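Galactose-binding-like protein (Bacteroides thetaiotaomicron, PDB 7M1B) is a SusE-like protein with a galactose-binding-like domain that probably binds carbohydrate, its exact function not being established. Local coordinates at residues A[260-265]-A[350-355]; A[292-297]-A[355-360]. All blocks are in the same frame, centred on the assembly; numbering follows the deposited sequence.

Interaction 1. Residues A[260-265]-A[350-355]; sequences FDMGQT and PPVRYI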
loop_
_atom_site.group_PDB
_atom_site.type_symbol
_atom_site.label_atom_id
_atom_site.label_comp_id
_atom_site.label_asym_id
_atom_site.label_seq_id
_atom_site.Cartn_x
_atom_site.Cartn_y
_atom_site.Cartn_z
ATOM N N PHE A 260 -11.114 7.909 2.023
ATOM C CA PHE A 260 -11.916 7.914 0.800
ATOM C C PHE A 260 -12.384 6.482 0.485
ATOM O O PHE A 260 -11.948 5.516 1.128
ATOM C CB PHE A 260 -11.142 8.470 -0.411
ATOM C CG PHE A 260 -9.817 7.850 -0.743
ATOM C CD1 PHE A 260 -9.796 6.765 -1.604
ATOM C CD2 PHE A 260 -8.630 8.306 -0.170
ATOM C CE1 PHE A 260 -8.553 6.240 -1.995
ATOM C CE2 PHE A 260 -7.407 7.754 -0.536
ATOM C CZ PHE A 260 -7.359 6.716 -1.460
ATOM N N ASP A 261 -13.349 6.388 -0.411
ATOM C CA ASP A 261 -13.931 5.103 -0.822
ATOM C C ASP A 261 -13.399 4.841 -2.232
ATOM O O ASP A 261 -13.722 5.598 -3.181
ATOM C CB ASP A 261 -15.468 5.234 -0.734
ATOM C CG ASP A 261 -16.259 4.008 -1.132
ATOM O OD1 ASP A 261 -15.605 3.010 -1.434
ATOM O OD2 ASP A 261 -17.532 4.114 -1.246
ATOM N N MET A 262 -12.824 3.698 -2.468
ATOM C CA MET A 262 -12.399 3.291 -3.815
ATOM C C MET A 262 -13.605 2.927 -4.717
ATOM O O MET A 262 -13.478 2.912 -5.932
ATOM C CB MET A 262 -11.441 2.110 -3.779
ATOM C CG MET A 262 -10.088 2.491 -3.030
ATOM S SD MET A 262 -8.806 1.280 -3.493
ATOM C CE MET A 262 -9.502 -0.167 -2.701
ATOM N N GLY A 263 -14.772 2.689 -4.117
ATOM C CA GLY A 263 -15.989 2.369 -4.832
ATOM C C GLY A 263 -16.067 0.914 -5.325
ATOM O O GLY A 263 -17.065 0.509 -5.974
ATOM N N GLN A 264 -15.123 0.100 -4.861
ATOM C CA GLN A 264 -15.111 -1.325 -5.133
ATOM C C GLN A 264 -14.077 -1.921 -4.193
ATOM O O GLN A 264 -13.229 -1.183 -3.648
ATOM C CB GLN A 264 -14.683 -1.663 -6.553
ATOM C CG GLN A 264 -13.341 -1.094 -6.959
ATOM C CD GLN A 264 -12.933 -1.590 -8.338
ATOM O OE1 GLN A 264 -13.235 -2.738 -8.719
ATOM N NE2 GLN A 264 -12.294 -0.684 -9.106
ATOM N N THR A 265 -14.096 -3.250 -4.104
ATOM C CA THR A 265 -13.102 -3.936 -3.271
ATOM C C THR A 265 -11.995 -4.496 -4.160
ATOM O O THR A 265 -12.281 -5.066 -5.210
ATOM C CB THR A 265 -13.782 -5.066 -2.508
ATOM O OG1 THR A 265 -14.764 -4.427 -1.666
ATOM C CG2 THR A 265 -12.811 -5.786 -1.581
ATOM N N PRO A 350 -5.411 -7.782 3.387
ATOM C CA PRO A 350 -6.683 -8.335 2.949
ATOM C C PRO A 350 -7.143 -7.466 1.772
ATOM O O PRO A 350 -6.626 -6.348 1.603
ATOM C CB PRO A 350 -7.619 -8.080 4.157
ATOM C CG PRO A 350 -7.021 -6.908 4.904
ATOM C CD PRO A 350 -5.553 -6.872 4.546
ATOM N N PRO A 351 -8.167 -7.903 1.006
ATOM C CA PRO A 351 -8.842 -7.017 0.047
ATOM C C PRO A 351 -9.421 -5.864 0.850
ATOM O O PRO A 351 -9.883 -6.060 1.969
ATOM C CB PRO A 351 -10.009 -7.885 -0.458
ATOM C CG PRO A 351 -9.480 -9.314 -0.306
ATOM C CD PRO A 351 -8.784 -9.249 1.042
ATOM N N VAL A 352 -9.472 -4.679 0.227
ATOM C CA VAL A 352 -9.990 -3.487 0.933
ATOM C C VAL A 352 -10.791 -2.646 -0.074
ATOM O O VAL A 352 -10.667 -2.855 -1.296
ATOM C CB VAL A 352 -8.911 -2.607 1.600
ATOM C CG1 VAL A 352 -8.288 -3.332 2.799
ATOM C CG2 VAL A 352 -7.839 -2.210 0.607
ATOM N N ARG A 353 -11.625 -1.742 0.471
ATOM C CA ARG A 353 -12.405 -0.808 -0.363
ATOM C C ARG A 353 -12.190 0.607 0.179
ATOM O O ARG A 353 -12.076 1.523 -0.645
ATOM C CB ARG A 353 -13.895 -1.154 -0.245
ATOM C CG ARG A 353 -14.784 -0.096 -0.897
ATOM C CD ARG A 353 -16.223 -0.543 -1.033
ATOM N NE ARG A 353 -17.016 0.563 -1.573
ATOM C CZ ARG A 353 -18.177 0.485 -2.194
ATOM N NH1 ARG A 353 -18.680 -0.703 -2.573
ATOM N NH2 ARG A 353 -18.710 1.630 -2.593
ATOM N N TYR A 354 -12.289 0.799 1.518
ATOM C CA TYR A 354 -12.119 2.104 2.113
ATOM C C TYR A 354 -10.670 2.327 2.449
ATOM O O TYR A 354 -10.028 1.417 2.981
ATOM C CB TYR A 354 -13.065 2.320 3.298
ATOM C CG TYR A 354 -14.509 2.058 2.990
ATOM C CD1 TYR A 354 -15.303 3.048 2.361
ATOM C CD2 TYR A 354 -15.047 0.777 3.096
ATOM C CE1 TYR A 354 -16.627 2.792 2.011
ATOM C CE2 TYR A 354 -16.335 0.473 2.649
ATOM C CZ TYR A 354 -17.109 1.480 2.075
ATOM O OH TYR A 354 -18.410 1.220 1.702
ATOM N N ILE A 355 -10.162 3.543 2.236
ATOM C CA ILE A 355 -8.734 3.825 2.381
ATOM C C ILE A 355 -8.546 5.048 3.268
ATOM O O ILE A 355 -9.198 6.049 3.063
ATOM C CB ILE A 355 -8.034 4.025 0.999
ATOM C CG1 ILE A 355 -8.195 2.838 0.029
ATOM C CG2 ILE A 355 -6.588 4.414 1.143
ATOM C CD1 ILE A 355 -7.514 1.597 0.573
HETATM O O HOH W 1 -19.725 3.147 0.416
HETATM O O HOH W 2 -17.304 -3.510 -2.814
#
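Asp261 OD1 is gripped by two N-H groups. Arg353 NE reaches it at 2.8 Å from the syn side, and the backbone N of Gly263 comes from above the carboxylate plane. That second bond closes an Asx turn at the corner the chain makes at Gly263 and Gln264. Arg353 NH2 bonds to Asp261 OD2 at 3.1 Å, so the arginine holds the carboxylate side-on, one nitrogen to each oxygen, the planes 31° apart. The extended arginine chain (chi1 171°, CG anti to the backbone N) runs past Gln264 O and lays the guanidinium face over Gly263 C and Gln264 N. Tyr354 lies alongside the aspartate, its CE1 3.4 Å from Asp261 CG. Water 1 links Asp261 OD2 to Tyr354 OH, and water 2 links Arg353 NH1 to Thr265 OG1. A methionine in place of Arg353 would probably leave the buried Asp261 carboxylate without its countercharge and freer to turn, held by Gly263 N and water 1.

The backbones pair antiparallel. Phe260 and Ile355 exchange both bonds, and Met262 N donates to Arg353 O at 2.9 Å. Ile355 CB sits over the phenylalanine ring, 3.9 Å from its centroid, and Ile355 CG1 packs on Met262 CG at 3.6 Å. Phe232 and Leu374 also meet Phe260. The sheet faces differ: apolar contact on that of Phe260 and Ile355, and on that of Asp261 and Tyr354 a carboxylate paired with Arg353 from the corner. The bidentate grip and the Asx turn probably fix the aspartate as an anion and tie the Gly263 corner to that at Arg353.

Interaction 2. Residues A[292-297]-A[355-360]; sequences WEVWGR and IRFKIL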
loop_
_atom_site.group_PDB
_atom_site.type_symbol
_atom_site.label_atom_id
_atom_site.label_comp_id
_atom_site.label_asym_id
_atom_site.label_seq_id
_atom_site.Cartn_x
_atom_site.Cartn_y
_atom_site.Cartn_z
ATOM N N TRP A 292 3.920 8.839 5.603
ATOM C CA TRP A 292 2.557 8.504 5.978
ATOM C C TRP A 292 2.397 6.976 5.954
ATOM O O TRP A 292 3.251 6.227 5.451
ATOM C CB TRP A 292 1.577 9.177 4.982
ATOM C CG TRP A 292 1.578 8.634 3.564
ATOM C CD1 TRP A 292 0.703 7.728 2.994
ATOM C CD2 TRP A 292 2.442 9.096 2.495
ATOM N NE1 TRP A 292 1.060 7.525 1.680
ATOM C CE2 TRP A 292 2.085 8.380 1.314
ATOM C CE3 TRP A 292 3.512 10.010 2.425
ATOM C CZ2 TRP A 292 2.741 8.570 0.087
ATOM C CZ3 TRP A 292 4.173 10.183 1.214
ATOM C CH2 TRP A 292 3.768 9.495 0.041
ATOM N N GLU A 293 1.250 6.534 6.449
ATOM C CA GLU A 293 0.795 5.183 6.322
ATOM C C GLU A 293 -0.493 5.150 5.522
ATOM O O GLU A 293 -1.303 6.048 5.636
ATOM C CB GLU A 293 0.549 4.533 7.667
ATOM C CG GLU A 293 1.817 4.607 8.548
ATOM C CD GLU A 293 1.573 4.241 9.994
ATOM O OE1 GLU A 293 0.364 4.244 10.442
ATOM O OE2 GLU A 293 2.606 4.102 10.712
ATOM N N VAL A 294 -0.669 4.051 4.783
ATOM C CA VAL A 294 -1.949 3.798 4.124
ATOM C C VAL A 294 -2.650 2.665 4.859
ATOM O O VAL A 294 -2.000 1.641 5.113
ATOM C CB VAL A 294 -1.741 3.403 2.648
ATOM C CG1 VAL A 294 -3.137 3.232 2.020
ATOM C CG2 VAL A 294 -0.995 4.538 1.905
ATOM N N TRP A 295 -3.904 2.899 5.290
ATOM C CA TRP A 295 -4.694 1.910 6.002
ATOM C C TRP A 295 -5.919 1.587 5.179
ATOM O O TRP A 295 -6.365 2.395 4.324
ATOM C CB TRP A 295 -5.134 2.540 7.348
ATOM C CG TRP A 295 -3.998 2.657 8.345
ATOM C CD1 TRP A 295 -2.892 3.486 8.287
ATOM C CD2 TRP A 295 -3.834 1.857 9.547
ATOM N NE1 TRP A 295 -2.098 3.296 9.386
ATOM C CE2 TRP A 295 -2.672 2.341 10.195
ATOM C CE3 TRP A 295 -4.633 0.926 10.229
ATOM C CZ2 TRP A 295 -2.187 1.776 11.401
ATOM C CZ3 TRP A 295 -4.164 0.365 11.409
ATOM C CH2 TRP A 295 -2.978 0.813 12.010
ATOM N N GLY A 296 -6.511 0.434 5.447
ATOM C CA GLY A 296 -7.720 0.128 4.662
ATOM C C GLY A 296 -8.689 -0.797 5.396
ATOM O O GLY A 296 -8.296 -1.484 6.357
ATOM N N ARG A 297 -9.907 -0.966 4.859
ATOM C CA ARG A 297 -10.832 -2.009 5.284
ATOM C C ARG A 297 -11.804 -2.323 4.155
ATOM O O ARG A 297 -12.060 -1.479 3.264
ATOM C CB ARG A 297 -11.569 -1.527 6.540
ATOM C CG ARG A 297 -12.437 -0.285 6.370
ATOM C CD ARG A 297 -12.958 0.265 7.709
ATOM N NE ARG A 297 -13.831 -0.686 8.382
ATOM C CZ ARG A 297 -14.105 -0.626 9.683
ATOM N NH1 ARG A 297 -13.618 0.370 10.427
ATOM N NH2 ARG A 297 -14.937 -1.530 10.197
ATOM N N ILE A 355 -10.162 3.543 2.236
ATOM C CA ILE A 355 -8.734 3.825 2.381
ATOM C C ILE A 355 -8.546 5.048 3.268
ATOM O O ILE A 355 -9.198 6.049 3.063
ATOM C CB ILE A 355 -8.034 4.025 0.999
ATOM C CG1 ILE A 355 -8.195 2.838 0.029
ATOM C CG2 ILE A 355 -6.588 4.414 1.143
ATOM C CD1 ILE A 355 -7.514 1.597 0.573
ATOM N N ARG A 356 -7.530 4.997 4.142
ATOM C CA ARG A 356 -7.094 6.192 4.854
ATOM C C ARG A 356 -5.616 6.447 4.596
ATOM O O ARG A 356 -4.792 5.496 4.559
ATOM C CB ARG A 356 -7.295 6.026 6.355
ATOM C CG ARG A 356 -8.688 6.420 6.824
ATOM C CD ARG A 356 -8.915 6.144 8.282
ATOM N NE ARG A 356 -9.982 7.056 8.697
ATOM C CZ ARG A 356 -10.353 7.231 9.959
ATOM N NH1 ARG A 356 -9.884 6.390 10.927
ATOM N NH2 ARG A 356 -11.237 8.119 10.324
ATOM N N PHE A 357 -5.272 7.738 4.461
ATOM C CA PHE A 357 -3.890 8.182 4.540
ATOM C C PHE A 357 -3.697 8.839 5.895
ATOM O O PHE A 357 -4.371 9.780 6.244
ATOM C CB PHE A 357 -3.601 9.199 3.423
ATOM C CG PHE A 357 -3.216 8.563 2.114
ATOM C CD1 PHE A 357 -4.037 7.603 1.552
ATOM C CD2 PHE A 357 -2.154 9.039 1.368
ATOM C CE1 PHE A 357 -3.680 6.985 0.345
ATOM C CE2 PHE A 357 -1.757 8.417 0.180
ATOM C CZ PHE A 357 -2.563 7.422 -0.343
ATOM N N LYS A 358 -2.842 8.175 6.729
ATOM C CA LYS A 358 -2.476 8.720 8.018
ATOM C C LYS A 358 -1.161 9.456 7.830
ATOM O O LYS A 358 -0.096 8.833 7.624
ATOM C CB LYS A 358 -2.325 7.570 9.029
ATOM C CG LYS A 358 -2.037 8.050 10.455
ATOM C CD LYS A 358 -1.869 6.819 11.429
ATOM C CE LYS A 358 -2.056 7.206 12.994
ATOM N NZ LYS A 358 -2.073 5.949 13.891
ATOM N N ILE A 359 -1.244 10.789 7.863
ATOM C CA ILE A 359 -0.088 11.607 7.517
ATOM C C ILE A 359 0.723 11.797 8.803
ATOM O O ILE A 359 0.189 12.359 9.774
ATOM C CB ILE A 359 -0.516 12.959 6.905
ATOM C CG1 ILE A 359 -1.495 12.817 5.724
ATOM C CG2 ILE A 359 0.743 13.774 6.531
ATOM C CD1 ILE A 359 -0.933 11.967 4.623
ATOM N N LEU A 360 2.005 11.427 8.764
ATOM C CA LEU A 360 2.887 11.567 9.924
ATOM C C LEU A 360 3.663 12.891 9.854
ATOM O O LEU A 360 3.922 13.549 10.880
ATOM C CB LEU A 360 3.847 10.369 9.935
ATOM C CG LEU A 360 3.237 8.955 9.867
ATOM C CD1 LEU A 360 4.329 7.899 9.970
ATOM C CD2 LEU A 360 2.228 8.733 10.959
HETATM O O HOH W 3 0.168 4.500 13.112
#
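Trp292 CG lies between its backbone N and carbonyl carbon (chi1 69°), while Phe357 CG is anti to the carbonyl carbon (chi1 -85°). These torsions bring the two rings alongside each other. The planes of the tryptophan five-membered ring and the phenylalanine are 15° apart but strongly offset, with little face-to-face overlap. Their nearest atoms are Trp292 NE1 and Phe357 CE2, 3.3 Å apart. Val294 CG2 sits over one face of the Phe357 ring, 4.1 Å from its centroid, in a CH-pi contact, and Val294 CG1 meets Ile355 CG2. Trp292 CB touches Ile359 CD1 at 3.8 Å. Gly296 brings no side chain to this face, where a CB would be tight against Ile355 CD1.

The face of Glu293, Trp295, Arg356 and Lys358 is mixed, with charged groups set around the Trp295 indole. Trp295 NE1 donates to Glu293 OE1 at 2.8 Å, in the indole plane and on the anti side of the carboxylate. The extended Lys358 chain runs beside this pair, with its CD 3.5 Å from Glu293 OE1. Lys358 NZ stays 4.6 Å from Glu293 OE1, beyond a salt bridge, and water 3 joins them. Arg356 turns its end away to Thr259 OG1 and Asp218, and its guanidinium makes a cation-pi contact with Trp307.

Four backbone bonds join the strands, two in the Glu293–Lys358 pair and two in the Trp295–Arg356 pair. The strands run antiparallel, their axes 4.6 Å apart at the closest. Strand 311-317 flanks 292-297 on its other edge. This antiparallel pairing, with one aromatic and aliphatic face, is consistent with the beta-sandwich of galactose-binding-like domains.

How the interactions relate
Strand 352-362 joins the two contacts. In interaction 1 it pairs with 256-274, and in interaction 2 with 292-297, so it lies between these neighbours in one antiparallel sheet. The centres are 12 Å apart. Ile355 belongs to both and carries the apolar face of one contact on into the other. The seam is a classic beta bulge, where Arg353 N and Tyr354 N both approach Arg297 O, at 2.8 and 2.9 Å, probably as hydrogen bonds. Val352 CG1 also packs 3.5 Å from Arg297 N. Neither contact is known to line a sugar site; both are part of the sheet framework of the domain.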